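Local coordinates for omega-class glutathione S-transferase (Bombyx mori, PDB 3WD6), which binds glutathione and probably acts as a glutathione transferase and a glutathione-dependent dehydroascorbate reductase, at residues 43-46 with 47-51; 9-12 with 13-16. One frame throughout, in Å; residues are numbered along the deposited sequence.

Overall arrangement
Contact 1 is core and contact 2 is surface. Residues 43-51 form most of helix 39-51, which connects strands 31-34 and 56-60 of the thioredoxin-like half of the chain. Residues 9-16 are the start of the modelled chain and lead into edge strand 16-17. The centres of the two contacts are about 15 Å apart. Contact 1 rests on repeated backbone bonds and close-packed side chains. Contact 2 rests on one side-chain to backbone bond in a loop. The two meet at Phe12, whose CZ lies 4.0 Å from Asn49 ND2 and whose CE1 lies 4.1 Å from Ile45 CG2. The Phe12 ring thus rests on the helix.

Contact 1. Residues 43-46 with 47-51; sequences RTIL and ALNAK. With EDO (1,2-ethanediol), chain H.
Thr44 places OG1 next to its own N (chi1 -59°), which swings CG2 to the far side from that N. Leu48, one turn later, sets CG beside its own N and extends CD1 (chi2 165°). The two side chains therefore lie alongside each other, pointing the same way, with Thr44 CG2 3.9 Å from Leu48 CD1. Ile45 and Asn49 repeat the pattern. Ile45 CG2 comes to 3.7 Å from Asn49 ND2, so a methyl flanks the amide. The backbone beneath is a regular helix. Ala47 N bonds Arg43 O at 3.1 Å, and Leu48 N bonds Thr44 O at 2.9 Å. Asn49 N bonds Ile45 O at 2.7 Å, meeting it almost end-on to the carbonyl. Ala50 N does likewise with Leu46 O at 2.8 Å. A 1,2-ethanediol, probably from the crystallisation liquor, has O1 3.1 Å from Leu48 O. Thr44 OG1 pairs with Thr95 OG1, while Asn49 OD1 bonds Tyr55 OH and Asn49 ND2 bonds Ala220 O, which fixes the rotation of the amide. Arg43 NE bonds Met181 O and NH1 bonds Ser92 OG of the glutathione site, consistent with a second-shell role. The chemistry is that of a buried helix: its amides bond within the helix, its side chains pack on neighbours such as Leu99 and Tyr55, and its polar tips tie it to other elements.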
ATOM      1  N   ARG A  43       0.173  -0.561   3.135  1.00 18.43           N
ATOM      2  CA  ARG A  43       0.746   0.444   4.027  1.00 19.37           C
ATOM      3  C   ARG A  43       0.978  -0.117   5.417  1.00 19.67           C
ATOM      4  O   ARG A  43       2.031   0.128   6.029  1.00 19.47           O
ATOM      5  CB  ARG A  43      -0.181   1.659   4.128  1.00 17.45           C
ATOM      6  CG  ARG A  43      -0.182   2.520   2.913  1.00 16.49           C
ATOM      7  CD  ARG A  43      -1.314   3.483   2.985  1.00 19.97           C
ATOM      8  NE  ARG A  43      -1.113   4.621   2.096  1.00 18.62           N
ATOM      9  CZ  ARG A  43      -1.984   5.608   1.951  1.00 18.81           C
ATOM     10  NH1 ARG A  43      -3.139   5.578   2.631  1.00 17.48           N
ATOM     11  NH2 ARG A  43      -1.691   6.623   1.135  1.00 17.77           N
ATOM     12  N   THR A  44      -0.005  -0.862   5.923  1.00 18.19           N
ATOM     13  CA  THR A  44       0.082  -1.391   7.277  1.00 16.88           C
ATOM     14  C   THR A  44       1.155  -2.489   7.350  1.00 17.98           C
ATOM     15  O   THR A  44       1.967  -2.509   8.279  1.00 19.82           O
ATOM     16  CB  THR A  44      -1.293  -1.897   7.754  1.00 17.66           C
ATOM     17  OG1 THR A  44      -2.244  -0.815   7.716  1.00 15.95           O
ATOM     18  CG2 THR A  44      -1.198  -2.462   9.171  1.00 17.22           C
ATOM     19  N   ILE A  45       1.163  -3.396   6.369  1.00 18.24           N
ATOM     20  CA  ILE A  45       2.224  -4.421   6.245  1.00 17.16           C
ATOM     21  C   ILE A  45       3.639  -3.819   6.194  1.00 16.41           C
ATOM     22  O   ILE A  45       4.549  -4.269   6.908  1.00 17.47           O
ATOM     23  CB  ILE A  45       2.049  -5.249   4.947  1.00 19.03           C
ATOM     24  CG1 ILE A  45       0.615  -5.792   4.822  1.00 18.24           C
ATOM     25  CG2 ILE A  45       3.094  -6.344   4.865  1.00 14.09           C
ATOM     26  CD1 ILE A  45       0.226  -6.727   5.951  1.00 19.41           C
ATOM     27  N   LEU A  46       3.832  -2.821   5.331  1.00 14.89           N
ATOM     28  CA  LEU A  46       5.145  -2.197   5.191  1.00 18.27           C
ATOM     29  C   LEU A  46       5.605  -1.672   6.540  1.00 19.27           C
ATOM     30  O   LEU A  46       6.718  -1.953   6.982  1.00 17.54           O
ATOM     31  CB  LEU A  46       5.108  -1.035   4.181  1.00 16.33           C
ATOM     32  CG  LEU A  46       4.817  -1.436   2.731  1.00 16.20           C
ATOM     33  CD1 LEU A  46       4.682  -0.206   1.865  1.00 18.27           C
ATOM     34  CD2 LEU A  46       5.910  -2.393   2.190  1.00 16.86           C
ATOM     35  N   ALA A  47       4.731  -0.910   7.190  1.00 18.80           N
ATOM     36  CA  ALA A  47       5.063  -0.320   8.468  1.00 18.50           C
ATOM     37  C   ALA A  47       5.456  -1.422   9.446  1.00 19.65           C
ATOM     38  O   ALA A  47       6.542  -1.373  10.062  1.00 20.08           O
ATOM     39  CB  ALA A  47       3.887   0.521   9.001  1.00 17.95           C
ATOM     40  N   LEU A  48       4.593  -2.425   9.582  1.00 19.71           N
ATOM     41  CA  LEU A  48       4.876  -3.531  10.500  1.00 20.82           C
ATOM     42  C   LEU A  48       6.194  -4.227  10.148  1.00 22.33           C
ATOM     43  O   LEU A  48       6.990  -4.556  11.051  1.00 21.98           O
ATOM     44  CB  LEU A  48       3.734  -4.538  10.511  1.00 20.32           C
ATOM     45  CG  LEU A  48       2.411  -4.047  11.093  1.00 20.69           C
ATOM     46  CD1 LEU A  48       1.315  -5.008  10.699  1.00 22.38           C
ATOM     47  CD2 LEU A  48       2.490  -3.945  12.596  1.00 19.06           C
ATOM     48  N   ASN A  49       6.434  -4.453   8.852  1.00 20.17           N
ATOM     49  CA  ASN A  49       7.707  -5.053   8.437  1.00 20.58           C
ATOM     50  C   ASN A  49       8.905  -4.202   8.823  1.00 18.66           C
ATOM     51  O   ASN A  49       9.849  -4.688   9.441  1.00 20.08           O
ATOM     52  CB  ASN A  49       7.745  -5.300   6.928  1.00 20.90           C
ATOM     53  CG  ASN A  49       6.800  -6.410   6.488  1.00 21.20           C
ATOM     54  OD1 ASN A  49       6.115  -7.033   7.313  1.00 22.74           O
ATOM     55  ND2 ASN A  49       6.755  -6.660   5.175  1.00 19.39           N
ATOM     56  N   ALA A  50       8.872  -2.929   8.445  1.00 19.05           N
ATOM     57  CA  ALA A  50      10.024  -2.062   8.651  1.00 18.03           C
ATOM     58  C   ALA A  50      10.375  -1.954  10.144  1.00 22.96           C
ATOM     59  O   ALA A  50      11.571  -1.897  10.524  1.00 20.89           O
ATOM     60  CB  ALA A  50       9.765  -0.682   8.044  1.00 14.58           C
ATOM     61  N   LYS A  51       9.334  -1.940  10.986  1.00 22.01           N
ATOM     62  CA  LYS A  51       9.511  -1.765  12.434  1.00 21.59           C
ATOM     63  C   LYS A  51       9.771  -3.101  13.127  1.00 21.44           C
ATOM     64  O   LYS A  51      10.077  -3.150  14.322  1.00 22.94           O
ATOM     65  CB  LYS A  51       8.299  -1.038  13.066  1.00 20.93           C
ATOM     66  CG  LYS A  51       8.070   0.383  12.518  1.00 19.85           C
ATOM     67  CD  LYS A  51       6.787   1.021  13.085  1.00 21.45           C
ATOM     68  CE  LYS A  51       6.976   1.612  14.471  1.00 20.48           C
ATOM     69  NZ  LYS A  51       8.052   2.674  14.521  1.00 21.63           N
TER
HETATM   70  C1  EDO H 304       8.491  -8.421  10.344  1.00 37.17           C
HETATM   71  O1  EDO H 304       7.640  -7.559  11.138  1.00 31.27           O
HETATM   72  C2  EDO H 304       7.669  -9.533   9.673  1.00 33.72           C
HETATM   73  O2  EDO H 304       8.213  -9.889   8.388  1.00 33.58           O

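Contact 2. Residues 9-12 with 13-16; sequences NINF and NTKH
Asn11 reaches forward along the chain to Asn13. Its CG lies on the far side of CB from the backbone N (chi1 -167°), which brings OD1 beside the amides that follow. Asn11 OD1 accepts a hydrogen bond from Asn13 N at 2.6 Å. The bond is bent, with an N-H...O angle of 139°, and the donor is tilted 32° from the carbonyl plane. Asn11 OD1 is also 3.0 Å from Thr14 N, but the angle there is too poor for a bond. The methyl CG2 of Thr14 lies beside this oxygen at 3.8 Å. Phe12 sits at the corner. Its ring is turned off the loop onto Tyr224, which it meets edge-to-face, while Phe12 O accepts a hydrogen bond from Asn59 ND2. Asn13 lies just beyond, with CB 3.6 Å from Asn11 OD1. Its OD1 makes a weak hydrogen bond to Arg36 NE, and its side chain touches Leu249. With an alanine here, Arg36 NE would probably lose this weak partner and a gap is likely to open beside Leu249. An Asn or Asp side-chain oxygen accepting the N-H two residues on makes an Asx turn, here bending the N-terminal segment on its way to strand 16-17 at the sheet edge.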
ATOM      1  N   ASN A   9       9.033 -15.365   8.966  1.00 58.75           N
ATOM      2  CA  ASN A   9       8.184 -16.180   9.834  1.00 58.59           C
ATOM      3  C   ASN A   9       6.684 -16.101   9.498  1.00 52.34           C
ATOM      4  O   ASN A   9       5.916 -17.019   9.792  1.00 52.41           O
ATOM      5  CB  ASN A   9       8.420 -15.812  11.311  1.00 59.29           C
ATOM      6  CG  ASN A   9       8.945 -14.388  11.490  1.00 62.60           C
ATOM      7  OD1 ASN A   9       8.216 -13.408  11.276  1.00 63.99           O
ATOM      8  ND2 ASN A   9      10.212 -14.269  11.909  1.00 59.69           N
ATOM      9  N   ILE A  10       6.277 -15.001   8.878  1.00 48.34           N
ATOM     10  CA  ILE A  10       4.862 -14.729   8.653  1.00 40.72           C
ATOM     11  C   ILE A  10       4.381 -15.230   7.290  1.00 38.83           C
ATOM     12  O   ILE A  10       5.078 -15.053   6.279  1.00 38.44           O
ATOM     13  CB  ILE A  10       4.604 -13.218   8.780  1.00 40.87           C
ATOM     14  CG1 ILE A  10       4.927 -12.767  10.215  1.00 43.48           C
ATOM     15  CG2 ILE A  10       3.170 -12.856   8.370  1.00 34.29           C
ATOM     16  CD1 ILE A  10       4.928 -11.255  10.429  1.00 34.78           C
ATOM     17  N   ASN A  11       3.210 -15.871   7.258  1.00 37.59           N
ATOM     18  CA  ASN A  11       2.606 -16.229   5.977  1.00 32.92           C
ATOM     19  C   ASN A  11       1.665 -15.136   5.473  1.00 30.80           C
ATOM     20  O   ASN A  11       0.600 -14.886   6.068  1.00 31.09           O
ATOM     21  CB  ASN A  11       1.881 -17.578   6.008  1.00 32.63           C
ATOM     22  CG  ASN A  11       1.535 -18.075   4.600  1.00 38.95           C
ATOM     23  OD1 ASN A  11       0.677 -17.497   3.917  1.00 34.37           O
ATOM     24  ND2 ASN A  11       2.223 -19.126   4.150  1.00 42.87           N
ATOM     25  N   PHE A  12       2.064 -14.488   4.380  1.00 26.86           N
ATOM     26  CA  PHE A  12       1.285 -13.401   3.786  1.00 25.81           C
ATOM     27  C   PHE A  12       0.113 -13.914   2.968  1.00 27.36           C
ATOM     28  O   PHE A  12      -0.741 -13.136   2.547  1.00 27.95           O
ATOM     29  CB  PHE A  12       2.188 -12.557   2.880  1.00 23.48           C
ATOM     30  CG  PHE A  12       3.253 -11.800   3.625  1.00 26.28           C
ATOM     31  CD1 PHE A  12       2.924 -11.025   4.737  1.00 23.71           C
ATOM     32  CD2 PHE A  12       4.593 -11.872   3.225  1.00 24.92           C
ATOM     33  CE1 PHE A  12       3.920 -10.308   5.428  1.00 27.14           C
ATOM     34  CE2 PHE A  12       5.597 -11.165   3.916  1.00 22.47           C
ATOM     35  CZ  PHE A  12       5.261 -10.380   5.012  1.00 23.38           C
ATOM     36  N   ASN A  13       0.074 -15.222   2.741  1.00 30.79           N
ATOM     37  CA  ASN A  13      -0.831 -15.790   1.742  1.00 31.49           C
ATOM     38  C   ASN A  13      -1.756 -16.898   2.253  1.00 30.48           C
ATOM     39  O   ASN A  13      -2.050 -17.845   1.530  1.00 31.55           O
ATOM     40  CB  ASN A  13      -0.018 -16.302   0.541  1.00 32.53           C
ATOM     41  CG  ASN A  13       0.826 -15.215  -0.099  1.00 26.92           C
ATOM     42  OD1 ASN A  13       0.317 -14.161  -0.493  1.00 26.62           O
ATOM     43  ND2 ASN A  13       2.117 -15.469  -0.214  1.00 23.48           N
ATOM     44  N   THR A  14      -2.206 -16.771   3.495  1.00 30.71           N
ATOM     45  CA  THR A  14      -3.266 -17.633   4.011  1.00 31.42           C
ATOM     46  C   THR A  14      -4.549 -17.335   3.227  1.00 28.00           C
ATOM     47  O   THR A  14      -4.693 -16.243   2.686  1.00 27.77           O
ATOM     48  CB  THR A  14      -3.489 -17.416   5.538  1.00 33.07           C
ATOM     49  OG1 THR A  14      -3.825 -16.044   5.795  1.00 28.85           O
ATOM     50  CG2 THR A  14      -2.218 -17.765   6.325  1.00 34.10           C
ATOM     51  N   LYS A  15      -5.469 -18.298   3.156  1.00 33.01           N
ATOM     52  CA  LYS A  15      -6.689 -18.138   2.349  1.00 32.62           C
ATOM     53  C   LYS A  15      -7.465 -16.871   2.725  1.00 30.96           C
ATOM     54  O   LYS A  15      -7.524 -16.498   3.901  1.00 33.79           O
ATOM     55  CB  LYS A  15      -7.590 -19.374   2.463  1.00 34.10           C
ATOM     56  CG  LYS A  15      -8.892 -19.284   1.654  1.00 36.12           C
ATOM     57  CD  LYS A  15     -10.121 -19.386   2.581  1.00 39.76           C
ATOM     58  CE  LYS A  15     -11.138 -20.446   2.118  1.00 39.85           C
ATOM     59  NZ  LYS A  15     -12.378 -19.829   1.542  1.00 45.15           N
ATOM     60  N   HIS A  16      -8.014 -16.183   1.726  1.00 28.59           N
ATOM     61  CA  HIS A  16      -8.896 -15.058   1.984  1.00 28.48           C
ATOM     62  C   HIS A  16     -10.246 -15.592   2.458  1.00 32.37           C
ATOM     63  O   HIS A  16     -10.849 -16.437   1.805  1.00 36.13           O
ATOM     64  CB  HIS A  16      -9.074 -14.208   0.728  1.00 28.47           C
ATOM     65  CG  HIS A  16      -7.852 -13.436   0.345  1.00 29.91           C
ATOM     66  ND1 HIS A  16      -6.671 -14.047  -0.020  1.00 28.73           N
ATOM     67  CD2 HIS A  16      -7.626 -12.102   0.269  1.00 27.56           C
ATOM     68  CE1 HIS A  16      -5.771 -13.121  -0.309  1.00 26.49           C
ATOM     69  NE2 HIS A  16      -6.325 -11.934  -0.142  1.00 23.84           N
TER